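Local atomic coordinates of glucuronoarabinoxylan endo-1,4-beta-xylanase (Clostridium papyrosolvens, PDB entry 4FMV), a protein that probably hydrolyses internal beta-1,4 linkages in xylans, and perhaps in beta-glucans, this chain being the family 30 catalytic part of a longer protein. Residues Gly27-Ser30 with Asp31-Asn35; Glu52-Gly55 with Asp56-Lys59; Lys74-Ala78 with Lys79-Val83. All blocks are in the same frame, centred on the assembly; numbering follows the deposited sequence.

Contact 1: Gly27-Ser30 with Asp31-Asn35; sequences GTIS and DYVMN
The first torsion of Ser30, chi1 68°, sets OG between its own backbone N and carbonyl carbon, turned to the start of helix 31-40 and within range of Val33 N. In Met34, CG lies anti to the carbonyl carbon (chi1 -62°). Further bends at chi2 and chi3 then fold the sulfur back beside Ile29.

Ser30 is the N-cap of the helix. Its OG accepts a bond from Val33 N at 3.1 Å. This occupies an amide of the first turn that has no carbonyl before it in the helix. The carbonyl of the same residue starts the regular ladder. Ser30 O takes Met34 N at 3.2 Å, and the N-H points almost straight at the oxygen (174°). Ser30 thus caps with its side chain and bonds with its backbone. CG2 of Val33 also rests 3.4 Å from Ser30 OG, so the hydroxyl lies against a methyl.

Ile29 and Met34 bracket the cap as a hydrophobic staple. CG2 of Ile29 is the branch that touches. It lies 3.7 Å from Met34 CG and equally close to Met34 SD. The same methyl meets Val33 CB at 3.7 Å. Ile29 crosses both partners at about a right angle, so the meeting is at one methyl and not along the chains.

The segment leads from barrel strand 11-22 into helix 31-40. Asn72 of helix 67-78 bonds to the backbone of Gly27 and Ile29, while Ile29 and Val33 both pack on Ile267, in the loop after strand 261-266.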
ATOM      1  N   GLY A  27     -17.285  -7.889  -3.492  1.00 12.64           N
ATOM      2  CA  GLY A  27     -18.288  -8.603  -2.722  1.00 13.39           C
ATOM      3  C   GLY A  27     -17.605  -9.326  -1.568  1.00 13.32           C
ATOM      4  O   GLY A  27     -16.697  -8.777  -0.919  1.00  7.94           O
ATOM      5  N   THR A  28     -18.043 -10.559  -1.320  1.00 12.41           N
ATOM      6  CA  THR A  28     -17.428 -11.406  -0.312  1.00 13.94           C
ATOM      7  C   THR A  28     -16.409 -12.312  -0.983  1.00 15.99           C
ATOM      8  O   THR A  28     -16.774 -13.217  -1.744  1.00 13.16           O
ATOM      9  CB  THR A  28     -18.501 -12.241   0.386  1.00 14.59           C
ATOM     10  OG1 THR A  28     -19.489 -11.348   0.908  1.00 14.42           O
ATOM     11  CG2 THR A  28     -17.911 -13.101   1.533  1.00 13.01           C
ATOM     12  N   ILE A  29     -15.127 -12.072  -0.688  1.00 15.23           N
ATOM     13  CA  ILE A  29     -14.052 -12.842  -1.303  1.00 12.26           C
ATOM     14  C   ILE A  29     -13.967 -14.243  -0.648  1.00 12.86           C
ATOM     15  O   ILE A  29     -14.211 -14.383   0.564  1.00 11.46           O
ATOM     16  CB  ILE A  29     -12.725 -12.090  -1.205  1.00 10.09           C
ATOM     17  CG1 ILE A  29     -12.835 -10.734  -1.943  1.00 10.17           C
ATOM     18  CG2 ILE A  29     -11.613 -12.917  -1.762  1.00 10.45           C
ATOM     19  CD1 ILE A  29     -11.511  -9.905  -2.036  1.00  6.94           C
ATOM     20  N   SER A  30     -13.659 -15.268  -1.451  1.00  9.24           N
ATOM     21  CA  SER A  30     -13.622 -16.647  -0.939  1.00 13.90           C
ATOM     22  C   SER A  30     -12.459 -16.889   0.027  1.00 13.31           C
ATOM     23  O   SER A  30     -11.446 -16.180  -0.003  1.00  8.77           O
ATOM     24  CB  SER A  30     -13.526 -17.639  -2.095  1.00 15.30           C
ATOM     25  OG  SER A  30     -12.263 -17.534  -2.746  1.00 14.77           O
ATOM     26  N   ASP A  31     -12.586 -17.895   0.883  1.00 11.52           N
ATOM     27  CA  ASP A  31     -11.440 -18.300   1.679  1.00 14.11           C
ATOM     28  C   ASP A  31     -10.281 -18.652   0.758  1.00 12.97           C
ATOM     29  O   ASP A  31      -9.139 -18.345   1.062  1.00 14.11           O
ATOM     30  CB  ASP A  31     -11.758 -19.511   2.562  1.00 20.31           C
ATOM     31  CG  ASP A  31     -12.219 -19.118   3.955  1.00 23.76           C
ATOM     32  OD1 ASP A  31     -11.643 -18.179   4.553  1.00 21.55           O
ATOM     33  OD2 ASP A  31     -13.169 -19.750   4.444  1.00 24.69           O
ATOM     34  N   TYR A  32     -10.573 -19.310  -0.363  1.00 10.77           N
ATOM     35  CA  TYR A  32      -9.512 -19.749  -1.270  1.00 12.78           C
ATOM     36  C   TYR A  32      -8.611 -18.569  -1.682  1.00 13.25           C
ATOM     37  O   TYR A  32      -7.368 -18.626  -1.620  1.00 10.82           O
ATOM     38  CB  TYR A  32     -10.144 -20.375  -2.523  1.00 14.62           C
ATOM     39  CG  TYR A  32      -9.173 -21.036  -3.480  1.00 17.72           C
ATOM     40  CD1 TYR A  32      -7.875 -21.357  -3.088  1.00 16.34           C
ATOM     41  CD2 TYR A  32      -9.565 -21.357  -4.780  1.00 16.04           C
ATOM     42  CE1 TYR A  32      -6.998 -21.988  -3.960  1.00 16.04           C
ATOM     43  CE2 TYR A  32      -8.694 -21.974  -5.655  1.00 15.84           C
ATOM     44  CZ  TYR A  32      -7.411 -22.290  -5.241  1.00 16.86           C
ATOM     45  OH  TYR A  32      -6.555 -22.907  -6.126  1.00 16.34           O
ATOM     46  N   VAL A  33      -9.237 -17.501  -2.136  1.00 10.26           N
ATOM     47  CA  VAL A  33      -8.470 -16.361  -2.633  1.00  9.79           C
ATOM     48  C   VAL A  33      -7.716 -15.634  -1.511  1.00 12.47           C
ATOM     49  O   VAL A  33      -6.544 -15.282  -1.669  1.00 13.17           O
ATOM     50  CB  VAL A  33      -9.376 -15.405  -3.391  1.00  8.90           C
ATOM     51  CG1 VAL A  33      -8.640 -14.077  -3.686  1.00  7.25           C
ATOM     52  CG2 VAL A  33      -9.840 -16.083  -4.682  1.00  8.74           C
ATOM     53  N   MET A  34      -8.384 -15.425  -0.375  1.00 13.33           N
ATOM     54  CA  MET A  34      -7.746 -14.819   0.803  1.00 11.81           C
ATOM     55  C   MET A  34      -6.606 -15.684   1.355  1.00 11.65           C
ATOM     56  O   MET A  34      -5.569 -15.156   1.788  1.00 12.01           O
ATOM     57  CB  MET A  34      -8.782 -14.517   1.896  1.00  9.89           C
ATOM     58  CG  MET A  34      -9.834 -13.503   1.442  1.00  8.72           C
ATOM     59  SD  MET A  34      -9.115 -11.922   0.851  1.00 13.57           S
ATOM     60  CE  MET A  34      -8.720 -11.158   2.432  1.00  8.63           C
ATOM     61  N   ASN A  35      -6.782 -17.008   1.316  1.00 10.89           N
ATOM     62  CA  ASN A  35      -5.724 -17.933   1.765  1.00 14.02           C
ATOM     63  C   ASN A  35      -4.520 -17.895   0.846  1.00 12.57           C
ATOM     64  O   ASN A  35      -3.376 -17.982   1.300  1.00 13.04           O
ATOM     65  CB  ASN A  35      -6.240 -19.381   1.903  1.00 15.48           C
ATOM     66  CG  ASN A  35      -7.221 -19.548   3.054  1.00 16.63           C
ATOM     67  OD1 ASN A  35      -7.312 -18.690   3.938  1.00 18.16           O
ATOM     68  ND2 ASN A  35      -7.967 -20.664   3.048  1.00 16.18           N
TER

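Contact 2: Glu52-Gly55 with Asp56-Lys59; sequences EGIG and DAWK
Ile54 and Ala57 are joined by the single hydrogen bond between 52-55 and 56-59. Ala57 N gives its hydrogen to Ile54 O at 3.2 Å, with an N-H...O angle of 157°. The donor stands above the carbonyl plane. This bond closes a type II' beta turn, with Gly55 at its second position. The positive phi of Gly55, 66°, is the one that position needs and is easily reached by glycine.

The turn lies in the long loop between strand 45-49 and helix 67-78, a strand-to-helix connection of the (beta/alpha)8 barrel. Asp56, the third residue of the turn, is bonded through OD1 to Ser93 OG.

The apolar contacts run along Ile54. Its CG1 reaches Ala57 CB at 4.0 Å, and CD1 reaches Trp58 CB at the same distance. CG1 is anti to the backbone N (chi1 -170°), which carries CG1 and CD1 over to these two residues.

At the indole, a carbonyl oxygen meets the C-H edge of the ring. Gly55 O sits in the ring plane, 3.0 Å from Trp58 CD1. Over one face, Lys59 CG lies 3.5 Å above the ring centre. Tyr120 of helix 114-130 meets Trp58 edge-to-face.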
ATOM      1  N   GLU A  52     -21.363   3.228   0.541  1.00  8.65           N
ATOM      2  CA  GLU A  52     -22.311   4.327   0.810  1.00  7.92           C
ATOM      3  C   GLU A  52     -23.721   3.938   0.392  1.00  9.90           C
ATOM      4  O   GLU A  52     -24.678   4.649   0.692  1.00 12.45           O
ATOM      5  CB  GLU A  52     -21.886   5.655   0.150  1.00  7.05           C
ATOM      6  CG  GLU A  52     -22.041   5.702  -1.401  1.00 12.23           C
ATOM      7  CD  GLU A  52     -20.789   5.256  -2.145  1.00 14.73           C
ATOM      8  OE1 GLU A  52     -19.988   4.488  -1.573  1.00 16.76           O
ATOM      9  OE2 GLU A  52     -20.605   5.651  -3.313  1.00 14.23           O
ATOM     10  N   GLY A  53     -23.840   2.781  -0.260  1.00  8.87           N
ATOM     11  CA  GLY A  53     -25.127   2.229  -0.650  1.00  8.72           C
ATOM     12  C   GLY A  53     -26.013   1.976   0.555  1.00 10.19           C
ATOM     13  O   GLY A  53     -27.222   1.786   0.420  1.00 12.00           O
ATOM     14  N   ILE A  54     -25.402   1.957   1.738  1.00  9.23           N
ATOM     15  CA  ILE A  54     -26.132   1.877   3.000  1.00  9.55           C
ATOM     16  C   ILE A  54     -27.070   3.082   3.161  1.00 11.42           C
ATOM     17  O   ILE A  54     -28.108   2.990   3.814  1.00  9.22           O
ATOM     18  CB  ILE A  54     -25.164   1.782   4.215  1.00 11.51           C
ATOM     19  CG1 ILE A  54     -25.932   1.447   5.495  1.00  9.78           C
ATOM     20  CG2 ILE A  54     -24.363   3.075   4.393  1.00  9.86           C
ATOM     21  CD1 ILE A  54     -25.057   0.883   6.596  1.00  7.36           C
ATOM     22  N   GLY A  55     -26.725   4.218   2.557  1.00 10.36           N
ATOM     23  CA  GLY A  55     -27.599   5.371   2.685  1.00 13.07           C
ATOM     24  C   GLY A  55     -27.656   5.874   4.122  1.00 12.36           C
ATOM     25  O   GLY A  55     -26.626   5.983   4.775  1.00 12.42           O
ATOM     26  N   ASP A  56     -28.847   6.164   4.632  1.00 11.71           N
ATOM     27  CA  ASP A  56     -28.952   6.662   6.003  1.00 15.63           C
ATOM     28  C   ASP A  56     -29.148   5.552   7.036  1.00 16.75           C
ATOM     29  O   ASP A  56     -29.262   5.834   8.237  1.00 15.10           O
ATOM     30  CB  ASP A  56     -30.092   7.675   6.137  1.00 16.47           C
ATOM     31  CG  ASP A  56     -29.878   8.911   5.282  1.00 19.66           C
ATOM     32  OD1 ASP A  56     -28.729   9.180   4.870  1.00 17.45           O
ATOM     33  OD2 ASP A  56     -30.874   9.606   5.009  1.00 24.20           O
ATOM     34  N   ALA A  57     -29.186   4.300   6.571  1.00 14.10           N
ATOM     35  CA  ALA A  57     -29.539   3.175   7.440  1.00  9.47           C
ATOM     36  C   ALA A  57     -28.500   2.979   8.543  1.00 13.34           C
ATOM     37  O   ALA A  57     -28.777   2.334   9.564  1.00 15.01           O
ATOM     38  CB  ALA A  57     -29.732   1.895   6.618  1.00 10.23           C
ATOM     39  N   TRP A  58     -27.304   3.540   8.349  1.00 11.86           N
ATOM     40  CA  TRP A  58     -26.291   3.475   9.388  1.00 12.20           C
ATOM     41  C   TRP A  58     -26.739   4.163  10.674  1.00 14.55           C
ATOM     42  O   TRP A  58     -26.286   3.801  11.762  1.00 15.33           O
ATOM     43  CB  TRP A  58     -24.974   4.080   8.922  1.00 11.46           C
ATOM     44  CG  TRP A  58     -25.027   5.538   8.686  1.00 11.73           C
ATOM     45  CD1 TRP A  58     -25.405   6.167   7.524  1.00 11.84           C
ATOM     46  CD2 TRP A  58     -24.647   6.580   9.597  1.00 10.08           C
ATOM     47  NE1 TRP A  58     -25.312   7.524   7.677  1.00 13.34           N
ATOM     48  CE2 TRP A  58     -24.853   7.803   8.938  1.00 11.01           C
ATOM     49  CE3 TRP A  58     -24.184   6.592  10.921  1.00 10.11           C
ATOM     50  CZ2 TRP A  58     -24.583   9.039   9.543  1.00 10.68           C
ATOM     51  CZ3 TRP A  58     -23.930   7.814  11.520  1.00 10.63           C
ATOM     52  CH2 TRP A  58     -24.128   9.021  10.827  1.00 10.85           C
ATOM     53  N   LYS A  59     -27.611   5.163  10.548  1.00 13.08           N
ATOM     54  CA  LYS A  59     -28.103   5.885  11.715  1.00 14.71           C
ATOM     55  C   LYS A  59     -28.988   5.006  12.594  1.00 16.59           C
ATOM     56  O   LYS A  59     -29.064   5.219  13.807  1.00 16.66           O
ATOM     57  CB  LYS A  59     -28.875   7.134  11.297  1.00 14.61           C
ATOM     58  CG  LYS A  59     -28.073   8.104  10.422  1.00 15.97           C
ATOM     59  CD  LYS A  59     -28.814   9.437  10.320  1.00 15.18           C
ATOM     60  CE  LYS A  59     -28.132  10.421   9.379  1.00 18.81           C
ATOM     61  NZ  LYS A  59     -28.851  11.734   9.451  1.00 21.16           N
TER

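Contact 3: Lys74-Ala78 with Lys79-Val83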
ATOM      1  N   LYS A  74     -12.277  -9.938   8.237  1.00  9.98           N
ATOM      2  CA  LYS A  74     -12.025 -11.058   9.144  1.00  9.56           C
ATOM      3  C   LYS A  74     -11.043 -12.069   8.554  1.00 10.04           C
ATOM      4  O   LYS A  74     -10.218 -12.623   9.281  1.00 11.74           O
ATOM      5  CB  LYS A  74     -13.325 -11.753   9.555  1.00 10.69           C
ATOM      6  CG  LYS A  74     -14.224 -10.939  10.506  1.00 10.87           C
ATOM      7  CD  LYS A  74     -15.453 -11.768  10.898  1.00 14.40           C
ATOM      8  CE  LYS A  74     -16.328 -11.084  11.938  1.00 20.04           C
ATOM      9  NZ  LYS A  74     -17.422 -12.019  12.456  1.00 21.93           N
ATOM     10  N   LYS A  75     -11.126 -12.320   7.246  1.00  8.92           N
ATOM     11  CA  LYS A  75     -10.193 -13.263   6.623  1.00 13.14           C
ATOM     12  C   LYS A  75      -8.753 -12.732   6.617  1.00 10.71           C
ATOM     13  O   LYS A  75      -7.803 -13.471   6.910  1.00 13.06           O
ATOM     14  CB  LYS A  75     -10.654 -13.654   5.211  1.00 12.13           C
ATOM     15  CG  LYS A  75     -11.902 -14.541   5.215  1.00 10.80           C
ATOM     16  CD  LYS A  75     -12.381 -14.818   3.818  1.00 10.59           C
ATOM     17  CE  LYS A  75     -13.698 -15.628   3.813  1.00 12.08           C
ATOM     18  NZ  LYS A  75     -14.819 -14.879   4.410  1.00 13.46           N
ATOM     19  N   ALA A  76      -8.599 -11.455   6.290  1.00  7.73           N
ATOM     20  CA  ALA A  76      -7.285 -10.826   6.300  1.00  9.39           C
ATOM     21  C   ALA A  76      -6.706 -10.828   7.713  1.00 12.87           C
ATOM     22  O   ALA A  76      -5.545 -11.188   7.907  1.00 14.91           O
ATOM     23  CB  ALA A  76      -7.349  -9.386   5.719  1.00  5.00           C
ATOM     24  N   SER A  77      -7.525 -10.469   8.701  1.00 12.99           N
ATOM     25  CA  SER A  77      -7.067 -10.376  10.082  1.00 14.33           C
ATOM     26  C   SER A  77      -6.609 -11.713  10.631  1.00 14.48           C
ATOM     27  O   SER A  77      -5.677 -11.767  11.431  1.00 13.41           O
ATOM     28  CB  SER A  77      -8.179  -9.842  10.996  1.00 18.34           C
ATOM     29  OG  SER A  77      -8.532  -8.517  10.637  1.00 23.11           O
ATOM     30  N   ALA A  78      -7.290 -12.789  10.238  1.00 12.86           N
ATOM     31  CA  ALA A  78      -6.968 -14.109  10.759  1.00 14.71           C
ATOM     32  C   ALA A  78      -5.594 -14.531  10.255  1.00 15.87           C
ATOM     33  O   ALA A  78      -4.982 -15.461  10.798  1.00 17.72           O
ATOM     34  CB  ALA A  78      -8.052 -15.138  10.328  1.00 13.86           C
ATOM     35  N   LYS A  79      -5.145 -13.884   9.178  1.00 15.15           N
ATOM     36  CA  LYS A  79      -3.829 -14.136   8.575  1.00 14.92           C
ATOM     37  C   LYS A  79      -2.772 -13.148   9.065  1.00 15.33           C
ATOM     38  O   LYS A  79      -1.668 -13.084   8.518  1.00 16.11           O
ATOM     39  CB  LYS A  79      -3.891 -14.117   7.042  1.00 13.67           C
ATOM     40  CG  LYS A  79      -4.667 -15.279   6.419  1.00 15.41           C
ATOM     41  CD  LYS A  79      -4.043 -16.609   6.795  1.00 17.55           C
ATOM     42  CE  LYS A  79      -4.724 -17.769   6.087  1.00 19.35           C
ATOM     43  NZ  LYS A  79      -5.918 -18.215   6.838  1.00 23.71           N
ATOM     44  N   GLY A  80      -3.146 -12.311  10.020  1.00 13.20           N
ATOM     45  CA  GLY A  80      -2.210 -11.347  10.565  1.00 16.84           C
ATOM     46  C   GLY A  80      -2.115 -10.013   9.827  1.00 14.21           C
ATOM     47  O   GLY A  80      -1.245  -9.196  10.144  1.00 17.30           O
ATOM     48  N   ALA A  81      -2.979  -9.775   8.846  1.00  9.56           N
ATOM     49  CA  ALA A  81      -2.964  -8.470   8.157  1.00  9.69           C
ATOM     50  C   ALA A  81      -3.663  -7.403   8.970  1.00 12.14           C
ATOM     51  O   ALA A  81      -4.555  -7.712   9.765  1.00 13.73           O
ATOM     52  CB  ALA A  81      -3.621  -8.562   6.776  1.00 10.28           C
ATOM     53  N   ILE A  82      -3.290  -6.140   8.764  1.00  8.58           N
ATOM     54  CA  ILE A  82      -4.086  -5.075   9.342  1.00  7.35           C
ATOM     55  C   ILE A  82      -5.087  -4.680   8.272  1.00  8.32           C
ATOM     56  O   ILE A  82      -4.947  -5.087   7.115  1.00  9.94           O
ATOM     57  CB  ILE A  82      -3.219  -3.845   9.706  1.00  8.70           C
ATOM     58  CG1 ILE A  82      -2.499  -3.309   8.465  1.00  8.10           C
ATOM     59  CG2 ILE A  82      -2.234  -4.195  10.834  1.00 10.15           C
ATOM     60  CD1 ILE A  82      -1.575  -2.114   8.738  1.00  9.26           C
ATOM     61  N   VAL A  83      -6.022  -3.804   8.620  1.00  7.13           N
ATOM     62  CA  VAL A  83      -7.133  -3.481   7.721  1.00  8.91           C
ATOM     63  C   VAL A  83      -7.420  -2.001   7.795  1.00  8.82           C
ATOM     64  O   VAL A  83      -7.517  -1.447   8.890  1.00  9.15           O
ATOM     65  CB  VAL A  83      -8.447  -4.234   8.135  1.00  8.94           C
ATOM     66  CG1 VAL A  83      -9.555  -3.954   7.147  1.00  7.21           C
ATOM     67  CG2 VAL A  83      -8.208  -5.724   8.265  1.00  6.96           C
TER
HETATM   68  O   HOH W   1      -8.284 -16.080   6.755  1.00 10.51           O
HETATM   69  O   HOH W   2      -6.695  -6.541  11.717  1.00 20.12           O
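A Schellman motif ends helix 67-78, with Gly80 as its C-prime residue. Ala76 and Ser77 supply the two carbonyls. Ala81 N reaches back to Ala76 O at 3.1 Å, and Gly80 N bonds to Ser77 O at 2.9 Å. The positive phi of Gly80, 87°, turns the chain out of the helix.

Ala76 O is gripped twice. Lys79 N also donates to it, at 3.0 Å, with a more bent N-H...O angle of 138°. The two donors come from opposite faces of the carbonyl plane. Beside this oxygen the methyls of Ala76 and Ala81 meet, CB to CB, at 4.0 Å.

Two waters add to the fastening. One gives a hydrogen to Lys75 O and accepts from Lys79 NZ. Bends at chi2 and chi4 bring this ammonium group back alongside the last helical turn. The other water donates to both Ser77 OG and Ala81 O, linking the helix to the outgoing chain. Ser77 OG is in addition bonded to Ala73 O, one turn earlier, and lies 3.7 Å from Val83 CG2.

The turn delivers the chain into strand 82-86, completing the beta-alpha-beta unit of strand 45-49, helix 67-78 and strand 82-86. Ala76 packs on Leu46 and Val83 on Leu48, both of strand 45-49, while Ala81 lies against Tyr38 of helix 31-40.

Contacts 1 and 3 are neighbours, with centres 12 Å apart. Their helices, 31-40 and 67-78, pack side by side. Asp31 OD1 lies 3.4 Å from Lys75 CE, and Met34 CG lies 3.7 Å from Lys75 CD. Asn35 OD1 and Lys79 NZ approach to 3.3 Å, a weak polar contact at most. Contact 2 stands apart. Its centre is about 25 Å from each of the others, and its nearest atoms are about 13 Å from contact 1 and 15 Å from contact 3. Contacts 1 and 2 lie in connections that leave the C-terminal ends of barrel strands, the side on which such barrels carry the active site, though neither is known to take part in it; contact 3 leads into the N-terminal end of a strand.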